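Long-range contacts in heme oxygenase (Chlamydomonas reinhardtii, PDB 4RAJ), which probably catalyses the oxidative, oxygen-dependent cleavage of heme to biliverdin, with release of iron and carbon monoxide: residues K55-F60 / I224-F228; L67-L71 / L140-V144; Y125-L129 / H143-Q147. One frame throughout, in Å; residues are numbered along the deposited sequence.

Contact 1 of 3, residues K55-F60 / I224-F228; sequences KALGCF and IIKAF
With CG trans to its backbone N (chi1 -179°), Phe228, which follows helix 204-227, extends its ring to Ala56 and Cys59 on helix 50-76, while Cys59 SG, placed opposite its own carbonyl carbon (chi1 -66°), leans toward that ring. Ala56 lies over one face: its CB is 4.2 Å from the Phe228 ring centroid and 17° off the ring normal, a CH-pi contact displaced toward the rim. Lys55 CB meets the ring edge in plane, 3.9 Å from Phe228 CZ, before the lysine chain bends off. Cys59 SG approaches obliquely, 3.9 Å from Phe228 CD1, as a sulfur-aromatic contact. One turn back from Phe228, Ile224 CG2 touches Cys59 CB at 3.8 Å and also reaches Phe60. The Phe60 ring takes Ile225 at its edge, with Ile225 CG1 4.0 Å from Phe60 CZ. Phe60 and Ile225 also line the pocket holding the bound polyether, and Leu46 of helix 29-47 touches Ala56. No hydrogen bond or salt bridge crosses between 55-60 and 224-228, which implies that van der Waals, CH-pi and sulfur-aromatic contacts join the two helices beside an apolar stretch of pocket wall.

Contact 2 of 3, residues L67-L71 / L140-V144; sequences LEAAL and LLAHV
Leu140 and Leu71 lie alongside each other, pointing opposite ways, with Leu71 CD2 3.7 Å from Leu140 CB. Beyond that point the two methyls of Leu140 spread over Ala70, with Leu140 CD1 3.7 Å from Ala70 CB and Leu140 CD2 continuing to Leu67. The other branch of Leu71 serves a different neighbour: Leu71 CD1 crosses to Val144 CG2 at 3.6 Å. Leu67, whose CG stands trans to its backbone N (chi1 179°), directs both methyls at the following turn of the partner helix; Leu67 CD1 is 4.0 Å from His143 CB, and Leu67 CD2 rests against the His143 carbonyl. These contacts join helix 50-76 to helix 140-151 within the all-helical heme oxygenase fold. The local axes come within 10.6 Å at 140° between their N-to-C directions, so the helices run roughly antiparallel, and the separation is filled largely by leucine branches. All six touching residues are buried. In the next shell, Leu129 and Leu132 of helix 120-135 border this layer, touching Leu67 and Leu140 respectively, and Phe191 of helix 184-200 packs on Val144. The imidazole of His143 points away from Leu67: its NE2 is hydrogen-bonded to Glu213 OE1, while the Glu68 carboxylate, which makes no contact with 140-144, is hydrogen-bonded to the backbone N atoms of Arg95 and Ala96 and to His148 NE2.

Contact 3 of 3, residues Y125-L129 / H143-Q147; sequences YEAHL and HVYTQ
Tyr125 reaches His143 and Gln147 with its hydroxyl, and this tight part of the contact bridges segment axes still 14.3 Å apart. Tyr125 OH and His143 ND1 share a hydrogen bond of 2.8 Å, either being a possible donor. Gln147 NE2 donates to the same oxygen, Tyr125 OH, at 2.9 Å, nearly straight at 165° and with that oxygen almost in the amide plane. The bend at chi2 of Gln147 (-75°) carries the amide there. Leu129 packs on the group, its CD1 over the centre of one face of the Tyr125 ring and its CD2 3.5 Å from His143 ND1. Looser is the partly exposed His128, whose CD2 comes only to 3.9 Å from His143 CE1, rim to rim with no face overlap; NE2 of both histidines is hydrogen-bonded to Glu213 OE1. A phenylalanine in place of Tyr125 would probably leave His143 ND1 without this partner and the Gln147 amide with one restraint fewer, although Asn221 also bonds Gln147 NE2. His220 stacks on Tyr125 from helix 204-227. Together Tyr125, His128 and His143 form an aromatic cluster at a helix junction, beside the polyether pocket to which Gln147 belongs.

Overall arrangement
Contact 1 lies near the surface, whereas contacts 2 and 3 are buried, their centres about 6 Å apart. Helix 50-76 supplies one side of both contact 1 and contact 2, whose centres are about 19 Å apart and whose atoms do not touch. Helix 140-151 is common to contacts 2 and 3, and His143 divides its work between them: CB for the leucine layer, ring for the polar cluster. Chemistry does not simply track burial: the surface contact 1 is aromatic and aliphatic, buried contact 2 aliphatic, and contact 3, also buried, rests on hydrogen bonds. Ile224 CD1, 3.8 Å from Tyr125 CD2, links contacts 1 and 3, both of which contribute residues to the polyether pocket.

Contact 1 of 3, residues K55-F60 / I224-F228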
loop_
_atom_site.group_PDB
_atom_site.type_symbol
_atom_site.label_atom_id
_atom_site.label_comp_id
_atom_site.label_asym_id
_atom_site.label_seq_id
_atom_site.Cartn_x
_atom_site.Cartn_y
_atom_site.Cartn_z
ATOM N N LYS A 55 4.142 -6.845 13.678
ATOM C CA LYS A 55 4.358 -5.439 14.040
ATOM C C LYS A 55 4.737 -4.601 12.832
ATOM O O LYS A 55 4.284 -3.461 12.686
ATOM C CB LYS A 55 5.434 -5.304 15.116
ATOM C CG LYS A 55 4.879 -5.440 16.504
ATOM C CD LYS A 55 5.972 -5.527 17.551
ATOM C CE LYS A 55 5.870 -6.847 18.302
ATOM N NZ LYS A 55 6.359 -6.748 19.709
ATOM N N ALA A 56 5.569 -5.169 11.967
ATOM C CA ALA A 56 5.971 -4.481 10.744
ATOM C C ALA A 56 4.777 -4.315 9.802
ATOM O O ALA A 56 4.590 -3.250 9.224
ATOM C CB ALA A 56 7.105 -5.231 10.057
ATOM N N LEU A 57 3.966 -5.364 9.663
ATOM C CA LEU A 57 2.705 -5.274 8.906
ATOM C C LEU A 57 1.821 -4.156 9.435
ATOM O O LEU A 57 1.145 -3.459 8.668
ATOM C CB LEU A 57 1.911 -6.588 8.969
ATOM C CG LEU A 57 2.230 -7.786 8.079
ATOM C CD1 LEU A 57 1.146 -8.834 8.255
ATOM C CD2 LEU A 57 2.328 -7.403 6.624
ATOM N N GLY A 58 1.810 -4.007 10.755
ATOM C CA GLY A 58 1.024 -2.974 11.408
ATOM C C GLY A 58 1.319 -1.559 10.921
ATOM O O GLY A 58 0.414 -0.747 10.863
ATOM N N CYS A 59 2.569 -1.269 10.563
ATOM C CA CYS A 59 2.909 0.030 9.984
ATOM C C CYS A 59 2.078 0.281 8.754
ATOM O O CYS A 59 1.517 1.353 8.557
ATOM C CB CYS A 59 4.389 0.106 9.611
ATOM S SG CYS A 59 5.449 0.029 11.040
ATOM N N PHE A 60 1.996 -0.730 7.914
ATOM C CA PHE A 60 1.294 -0.556 6.665
ATOM C C PHE A 60 -0.206 -0.783 6.789
ATOM O O PHE A 60 -0.980 -0.342 5.928
ATOM C CB PHE A 60 1.966 -1.439 5.618
ATOM C CG PHE A 60 3.280 -0.874 5.212
ATOM C CD1 PHE A 60 3.344 0.071 4.202
ATOM C CD2 PHE A 60 4.424 -1.154 5.936
ATOM C CE1 PHE A 60 4.555 0.664 3.865
ATOM C CE2 PHE A 60 5.642 -0.558 5.607
ATOM C CZ PHE A 60 5.700 0.349 4.570
ATOM N N ILE A 224 9.273 4.889 6.438
ATOM C CA ILE A 224 8.521 4.095 7.413
ATOM C C ILE A 224 9.248 2.779 7.717
ATOM O O ILE A 224 9.379 2.367 8.877
ATOM C CB ILE A 224 7.102 3.848 6.901
ATOM C CG1 ILE A 224 6.347 5.186 6.846
ATOM C CG2 ILE A 224 6.353 2.853 7.773
ATOM C CD1 ILE A 224 5.015 5.131 6.101
ATOM N N ILE A 225 9.742 2.138 6.667
ATOM C CA ILE A 225 10.528 0.917 6.818
ATOM C C ILE A 225 11.798 1.143 7.646
ATOM O O ILE A 225 12.126 0.361 8.544
ATOM C CB ILE A 225 10.902 0.351 5.443
ATOM C CG1 ILE A 225 9.645 -0.163 4.741
ATOM C CG2 ILE A 225 11.892 -0.789 5.582
ATOM C CD1 ILE A 225 9.825 -0.373 3.265
ATOM N N LYS A 226 12.505 2.229 7.359
ATOM C CA LYS A 226 13.770 2.485 8.044
ATOM C C LYS A 226 13.559 2.872 9.501
ATOM O O LYS A 226 14.418 2.623 10.345
ATOM C CB LYS A 226 14.559 3.573 7.311
ATOM C CG LYS A 226 15.233 3.035 6.067
ATOM C CD LYS A 226 16.149 4.058 5.426
ATOM C CE LYS A 226 15.345 5.200 4.836
ATOM N NZ LYS A 226 16.161 5.990 3.868
ATOM N N ALA A 227 12.405 3.456 9.801
ATOM C CA ALA A 227 12.114 3.908 11.159
ATOM C C ALA A 227 11.681 2.756 12.067
ATOM O O ALA A 227 11.585 2.920 13.281
ATOM C CB ALA A 227 11.038 4.998 11.136
ATOM N N PHE A 228 11.420 1.593 11.479
ATOM C CA PHE A 228 10.921 0.453 12.243
ATOM C C PHE A 228 12.048 -0.135 13.078
ATOM O O PHE A 228 13.132 -0.408 12.561
ATOM C CB PHE A 228 10.322 -0.629 11.323
ATOM C CG PHE A 228 9.771 -1.831 12.074
ATOM C CD1 PHE A 228 8.536 -1.764 12.715
ATOM C CD2 PHE A 228 10.487 -3.019 12.140
ATOM C CE1 PHE A 228 8.028 -2.864 13.413
ATOM C CE2 PHE A 228 9.984 -4.128 12.835
ATOM C CZ PHE A 228 8.753 -4.048 13.469
#

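Contact 2 of 3, residues L67-L71 / L140-V144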
loop_
_atom_site.group_PDB
_atom_site.type_symbol
_atom_site.label_atom_id
_atom_site.label_comp_id
_atom_site.label_asym_id
_atom_site.label_seq_id
_atom_site.Cartn_x
_atom_site.Cartn_y
_atom_site.Cartn_z
ATOM N N LEU A 67 -4.908 5.868 3.539
ATOM C CA LEU A 67 -5.182 5.992 2.110
ATOM C C LEU A 67 -6.645 5.670 1.787
ATOM O O LEU A 67 -7.327 6.393 1.039
ATOM C CB LEU A 67 -4.241 5.070 1.324
ATOM C CG LEU A 67 -4.333 4.975 -0.197
ATOM C CD1 LEU A 67 -4.414 6.355 -0.837
ATOM C CD2 LEU A 67 -3.117 4.229 -0.709
ATOM N N GLU A 68 -7.150 4.587 2.361
ATOM C CA GLU A 68 -8.493 4.159 2.021
ATOM C C GLU A 68 -9.555 5.061 2.665
ATOM O O GLU A 68 -10.622 5.269 2.092
ATOM C CB GLU A 68 -8.667 2.675 2.399
ATOM C CG GLU A 68 -7.949 1.786 1.367
ATOM C CD GLU A 68 -7.655 0.365 1.828
ATOM O OE1 GLU A 68 -8.321 -0.118 2.766
ATOM O OE2 GLU A 68 -6.759 -0.267 1.224
ATOM N N ALA A 69 -9.251 5.633 3.829
ATOM C CA ALA A 69 -10.165 6.588 4.450
ATOM C C ALA A 69 -10.243 7.868 3.611
ATOM O O ALA A 69 -11.314 8.454 3.437
ATOM C CB ALA A 69 -9.725 6.913 5.860
ATOM N N ALA A 70 -9.100 8.293 3.086
ATOM C CA ALA A 70 -9.040 9.490 2.258
ATOM C C ALA A 70 -9.825 9.271 0.965
ATOM O O ALA A 70 -10.583 10.146 0.534
ATOM C CB ALA A 70 -7.584 9.861 1.949
ATOM N N LEU A 71 -9.639 8.108 0.350
ATOM C CA LEU A 71 -10.382 7.757 -0.855
ATOM C C LEU A 71 -11.882 7.689 -0.590
ATOM O O LEU A 71 -12.694 8.152 -1.403
ATOM C CB LEU A 71 -9.919 6.414 -1.418
ATOM C CG LEU A 71 -8.521 6.354 -2.042
ATOM C CD1 LEU A 71 -8.042 4.900 -2.122
ATOM C CD2 LEU A 71 -8.521 7.004 -3.417
ATOM N N LEU A 140 -4.531 11.100 -4.890
ATOM C CA LEU A 140 -4.627 9.828 -4.169
ATOM C C LEU A 140 -4.493 8.636 -5.120
ATOM O O LEU A 140 -4.026 7.554 -4.728
ATOM C CB LEU A 140 -5.964 9.740 -3.420
ATOM C CG LEU A 140 -6.167 10.664 -2.216
ATOM C CD1 LEU A 140 -7.624 10.568 -1.686
ATOM C CD2 LEU A 140 -5.143 10.338 -1.134
ATOM N N LEU A 141 -4.884 8.829 -6.376
ATOM C CA LEU A 141 -4.864 7.727 -7.336
ATOM C C LEU A 141 -3.441 7.310 -7.683
ATOM O O LEU A 141 -3.199 6.150 -8.021
ATOM C CB LEU A 141 -5.654 8.099 -8.604
ATOM C CG LEU A 141 -7.162 8.344 -8.449
ATOM C CD1 LEU A 141 -7.727 8.971 -9.726
ATOM C CD2 LEU A 141 -7.921 7.062 -8.124
ATOM N N ALA A 142 -2.491 8.244 -7.562
ATOM C CA ALA A 142 -1.086 7.926 -7.737
ATOM C C ALA A 142 -0.609 7.040 -6.606
ATOM O O ALA A 142 0.251 6.180 -6.808
ATOM C CB ALA A 142 -0.239 9.212 -7.806
ATOM N N HIS A 143 -1.157 7.245 -5.413
ATOM C CA HIS A 143 -0.770 6.396 -4.300
ATOM C C HIS A 143 -1.428 5.025 -4.339
ATOM O O HIS A 143 -0.843 4.042 -3.871
ATOM C CB HIS A 143 -1.043 7.066 -2.955
ATOM C CG HIS A 143 -0.240 8.306 -2.730
ATOM N ND1 HIS A 143 0.475 8.510 -1.571
ATOM C CD2 HIS A 143 -0.164 9.464 -3.425
ATOM C CE1 HIS A 143 1.075 9.685 -1.631
ATOM N NE2 HIS A 143 0.684 10.295 -2.736
ATOM N N VAL A 144 -2.627 4.959 -4.893
ATOM C CA VAL A 144 -3.242 3.671 -5.181
ATOM C C VAL A 144 -2.369 2.903 -6.164
ATOM O O VAL A 144 -2.104 1.714 -5.981
ATOM C CB VAL A 144 -4.652 3.836 -5.777
ATOM C CG1 VAL A 144 -5.209 2.476 -6.237
ATOM C CG2 VAL A 144 -5.577 4.483 -4.764
#

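Contact 3 of 3, residues Y125-L129 / H143-Q147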
loop_
_atom_site.group_PDB
_atom_site.type_symbol
_atom_site.label_atom_id
_atom_site.label_comp_id
_atom_site.label_asym_id
_atom_site.label_seq_id
_atom_site.Cartn_x
_atom_site.Cartn_y
_atom_site.Cartn_z
ATOM N N TYR A 125 3.203 10.556 6.711
ATOM C CA TYR A 125 2.506 10.033 5.536
ATOM C C TYR A 125 1.002 10.081 5.770
ATOM O O TYR A 125 0.243 10.471 4.877
ATOM C CB TYR A 125 2.967 8.597 5.224
ATOM C CG TYR A 125 2.571 8.076 3.845
ATOM C CD1 TYR A 125 2.152 8.934 2.829
ATOM C CD2 TYR A 125 2.623 6.718 3.571
ATOM C CE1 TYR A 125 1.788 8.442 1.566
ATOM C CE2 TYR A 125 2.263 6.218 2.326
ATOM C CZ TYR A 125 1.850 7.078 1.326
ATOM O OH TYR A 125 1.504 6.543 0.100
ATOM N N GLU A 126 0.571 9.695 6.974
ATOM C CA GLU A 126 -0.850 9.790 7.326
ATOM C C GLU A 126 -1.394 11.207 7.123
ATOM O O GLU A 126 -2.491 11.396 6.594
ATOM C CB GLU A 126 -1.070 9.370 8.772
ATOM C CG GLU A 126 -0.920 7.873 9.038
ATOM C CD GLU A 126 -1.088 7.561 10.510
ATOM O OE1 GLU A 126 -0.624 8.377 11.337
ATOM O OE2 GLU A 126 -1.703 6.529 10.841
ATOM N N ALA A 127 -0.617 12.193 7.552
ATOM C CA ALA A 127 -1.003 13.596 7.435
ATOM C C ALA A 127 -1.064 14.016 5.975
ATOM O O ALA A 127 -1.990 14.719 5.555
ATOM C CB ALA A 127 -0.030 14.472 8.204
ATOM N N HIS A 128 -0.087 13.558 5.201
ATOM C CA HIS A 128 -0.022 13.887 3.783
ATOM C C HIS A 128 -1.225 13.330 3.027
ATOM O O HIS A 128 -1.827 14.022 2.208
ATOM C CB HIS A 128 1.269 13.355 3.166
ATOM C CG HIS A 128 1.415 13.691 1.716
ATOM N ND1 HIS A 128 1.496 14.990 1.263
ATOM C CD2 HIS A 128 1.478 12.904 0.618
ATOM C CE1 HIS A 128 1.611 14.988 -0.054
ATOM N NE2 HIS A 128 1.608 13.735 -0.469
ATOM N N LEU A 129 -1.569 12.075 3.295
ATOM C CA LEU A 129 -2.718 11.453 2.649
ATOM C C LEU A 129 -4.022 12.162 3.002
ATOM O O LEU A 129 -4.875 12.388 2.131
ATOM C CB LEU A 129 -2.810 9.970 3.043
ATOM C CG LEU A 129 -1.682 9.110 2.472
ATOM C CD1 LEU A 129 -1.651 7.708 3.095
ATOM C CD2 LEU A 129 -1.833 9.004 0.965
ATOM N N HIS A 143 -1.157 7.245 -5.413
ATOM C CA HIS A 143 -0.770 6.396 -4.300
ATOM C C HIS A 143 -1.428 5.025 -4.339
ATOM O O HIS A 143 -0.843 4.042 -3.871
ATOM C CB HIS A 143 -1.043 7.066 -2.955
ATOM C CG HIS A 143 -0.240 8.306 -2.730
ATOM N ND1 HIS A 143 0.475 8.510 -1.571
ATOM C CD2 HIS A 143 -0.164 9.464 -3.425
ATOM C CE1 HIS A 143 1.075 9.685 -1.631
ATOM N NE2 HIS A 143 0.684 10.295 -2.736
ATOM N N VAL A 144 -2.627 4.959 -4.893
ATOM C CA VAL A 144 -3.242 3.671 -5.181
ATOM C C VAL A 144 -2.369 2.903 -6.164
ATOM O O VAL A 144 -2.104 1.714 -5.981
ATOM C CB VAL A 144 -4.652 3.836 -5.777
ATOM C CG1 VAL A 144 -5.209 2.476 -6.237
ATOM C CG2 VAL A 144 -5.577 4.483 -4.764
ATOM N N TYR A 145 -1.908 3.597 -7.204
ATOM C CA TYR A 145 -1.103 2.959 -8.242
ATOM C C TYR A 145 0.138 2.309 -7.637
ATOM O O TYR A 145 0.476 1.162 -7.957
ATOM C CB TYR A 145 -0.707 3.974 -9.337
ATOM C CG TYR A 145 0.185 3.373 -10.401
ATOM C CD1 TYR A 145 -0.297 2.396 -11.261
ATOM C CD2 TYR A 145 1.503 3.788 -10.558
ATOM C CE1 TYR A 145 0.510 1.832 -12.240
ATOM C CE2 TYR A 145 2.320 3.232 -11.543
ATOM C CZ TYR A 145 1.814 2.252 -12.380
ATOM O OH TYR A 145 2.604 1.685 -13.359
ATOM N N THR A 146 0.775 3.031 -6.719
ATOM C CA THR A 146 1.996 2.593 -6.065
ATOM C C THR A 146 1.789 1.507 -5.011
ATOM O O THR A 146 2.493 0.500 -5.005
ATOM C CB THR A 146 2.693 3.771 -5.371
ATOM O OG1 THR A 146 2.844 4.861 -6.302
ATOM C CG2 THR A 146 4.060 3.352 -4.837
ATOM N N GLN A 147 0.832 1.745 -4.118
ATOM C CA GLN A 147 0.619 0.920 -2.928
ATOM C C GLN A 147 -0.244 -0.297 -3.213
ATOM O O GLN A 147 0.151 -1.429 -2.952
ATOM C CB GLN A 147 -0.036 1.752 -1.819
ATOM C CG GLN A 147 0.732 3.051 -1.439
ATOM C CD GLN A 147 1.975 2.776 -0.626
ATOM O OE1 GLN A 147 2.412 1.633 -0.512
ATOM N NE2 GLN A 147 2.554 3.829 -0.037
#